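Local coordinates for protein methanogen homoaconitase small subunit (Methanocaldococcus jannaschii, PDB 2PKP) that forms, with its large-subunit partner, a hydro-lyase that reversibly dehydrates homocitrate to cis-homoaconitate and hydrates this to homoisocitrate, at residues Glu124-Ile127 against Lys132-Lys135. Residues are numbered along the deposited sequence; the frame is centred on the assembly and turned at random.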
loop_
_atom_site.group_PDB
_atom_site.type_symbol
_atom_site.label_atom_id
_atom_site.label_comp_id
_atom_site.label_asym_id
_atom_site.label_seq_id
_atom_site.Cartn_x
_atom_site.Cartn_y
_atom_site.Cartn_z
ATOM N N GLU A 124 -10.885 -11.817 -8.851
ATOM C CA GLU A 124 -11.965 -11.122 -9.525
ATOM C C GLU A 124 -11.680 -9.646 -9.391
ATOM O O GLU A 124 -10.985 -9.220 -8.467
ATOM C CB GLU A 124 -13.308 -11.385 -8.849
ATOM C CG GLU A 124 -13.669 -12.828 -8.670
ATOM C CD GLU A 124 -15.045 -12.973 -8.061
ATOM O OE1 GLU A 124 -15.304 -12.334 -7.018
ATOM O OE2 GLU A 124 -15.866 -13.719 -8.631
ATOM N N ILE A 125 -12.225 -8.872 -10.315
ATOM C CA ILE A 125 -12.073 -7.431 -10.287
ATOM C C ILE A 125 -13.484 -6.899 -10.314
ATOM O O ILE A 125 -14.214 -7.136 -11.269
ATOM C CB ILE A 125 -11.343 -6.904 -11.530
ATOM C CG1 ILE A 125 -9.905 -7.428 -11.560
ATOM C CG2 ILE A 125 -11.389 -5.381 -11.533
ATOM C CD1 ILE A 125 -9.190 -7.178 -12.869
ATOM N N VAL A 126 -13.882 -6.216 -9.251
ATOM C CA VAL A 126 -15.211 -5.636 -9.198
ATOM C C VAL A 126 -15.104 -4.208 -9.727
ATOM O O VAL A 126 -14.298 -3.417 -9.238
ATOM C CB VAL A 126 -15.759 -5.590 -7.742
ATOM C CG1 VAL A 126 -17.181 -5.050 -7.735
ATOM C CG2 VAL A 126 -15.715 -6.971 -7.125
ATOM N N ILE A 127 -15.901 -3.895 -10.743
ATOM C CA ILE A 127 -15.935 -2.559 -11.322
ATOM C C ILE A 127 -17.173 -1.976 -10.658
ATOM O O ILE A 127 -18.276 -2.012 -11.208
ATOM C CB ILE A 127 -16.103 -2.631 -12.853
ATOM C CG1 ILE A 127 -15.074 -3.614 -13.427
ATOM C CG2 ILE A 127 -15.910 -1.248 -13.463
ATOM C CD1 ILE A 127 -15.185 -3.841 -14.913
ATOM N N LYS A 132 -20.589 -4.675 -12.141
ATOM C CA LYS A 132 -20.138 -5.897 -12.772
ATOM C C LYS A 132 -18.787 -6.328 -12.220
ATOM O O LYS A 132 -18.013 -5.517 -11.708
ATOM C CB LYS A 132 -20.072 -5.745 -14.293
ATOM C CG LYS A 132 -19.115 -4.696 -14.824
ATOM C CD LYS A 132 -19.071 -4.793 -16.352
ATOM C CE LYS A 132 -18.124 -3.791 -16.970
ATOM N NZ LYS A 132 -18.091 -3.956 -18.451
ATOM N N THR A 133 -18.528 -7.622 -12.319
ATOM C CA THR A 133 -17.293 -8.210 -11.838
ATOM C C THR A 133 -16.739 -9.091 -12.944
ATOM O O THR A 133 -17.494 -9.799 -13.610
ATOM C CB THR A 133 -17.572 -9.065 -10.596
ATOM O OG1 THR A 133 -18.195 -8.246 -9.603
ATOM C CG2 THR A 133 -16.278 -9.659 -10.031
ATOM N N ILE A 134 -15.431 -9.031 -13.164
ATOM C CA ILE A 134 -14.812 -9.859 -14.187
ATOM C C ILE A 134 -13.724 -10.714 -13.561
ATOM O O ILE A 134 -13.156 -10.356 -12.526
ATOM C CB ILE A 134 -14.193 -9.012 -15.330
ATOM C CG1 ILE A 134 -13.027 -8.175 -14.798
ATOM C CG2 ILE A 134 -15.260 -8.099 -15.941
ATOM C CD1 ILE A 134 -12.378 -7.277 -15.860
ATOM N N LYS A 135 -13.451 -11.862 -14.170
ATOM C CA LYS A 135 -12.408 -12.731 -13.655
ATOM C C LYS A 135 -11.052 -12.187 -14.084
ATOM O O LYS A 135 -10.943 -11.481 -15.088
ATOM C CB LYS A 135 -12.560 -14.156 -14.197
ATOM C CG LYS A 135 -13.760 -14.905 -13.643
ATOM C CD LYS A 135 -13.760 -16.351 -14.102
ATOM C CE LYS A 135 -14.921 -17.126 -13.503
ATOM N NZ LYS A 135 -14.977 -18.498 -14.072
#
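Ile125 and Ile134 form a hydrogen-bonded antiparallel pair at the middle of a two-stranded ladder, each backbone N donating to the other's carbonyl. The bond from Ile125 N to Ile134 O measures 2.8 Å. Its return, from Ile134 N to Ile125 O, is 2.9 Å long. Further along, Ile127 N donates to Lys132 O at 2.8 Å. Two CA-H...O contacts supplement these bonds, Glu124 CA to Ile134 O and Thr133 CA to Ile125 O. Backbone bonding of Val126 with Glu117 joins the ladder to strand 115-119.

Ile125 and Ile127 are buried on the isoleucine face, whereas the face of Glu124, Val126, Thr133 and Lys135 is more open. On the isoleucine face, the aliphatic chain of Lys132 runs alongside Ile127, its CE 3.6 Å from Ile127 CD1. CG of Lys132 sits between its backbone N and carbonyl carbon (chi1 62°) and the chain beyond is fully extended, which carries the methylenes past Ile127 and leaves NZ to a salt bridge with Glu109. CG1 of Ile134 meets Ile125 CB at 3.9 Å, while Ile125 also packs on Val116 and Ile118 of the adjoining strand 115-119.

On the other face, Thr133, paired with Val126 in the non-hydrogen-bonded position, reaches diagonally to Glu124 as well. Its methyl CG2 touches Glu124 CB at 3.6 Å, and its OG1 faces both methyls of Val126, the nearer being CG2 at 3.7 Å. An alanine in place of Val126 keeps CB but lacks both methyls, and would probably open a gap beside Thr133 OG1.

Away from the zinc site, strands 124-127 and 132-135 thus make an antiparallel beta hairpin, whose second strand is the outermost, within this chain, of the mixed sheet of an aconitase swivel-type domain.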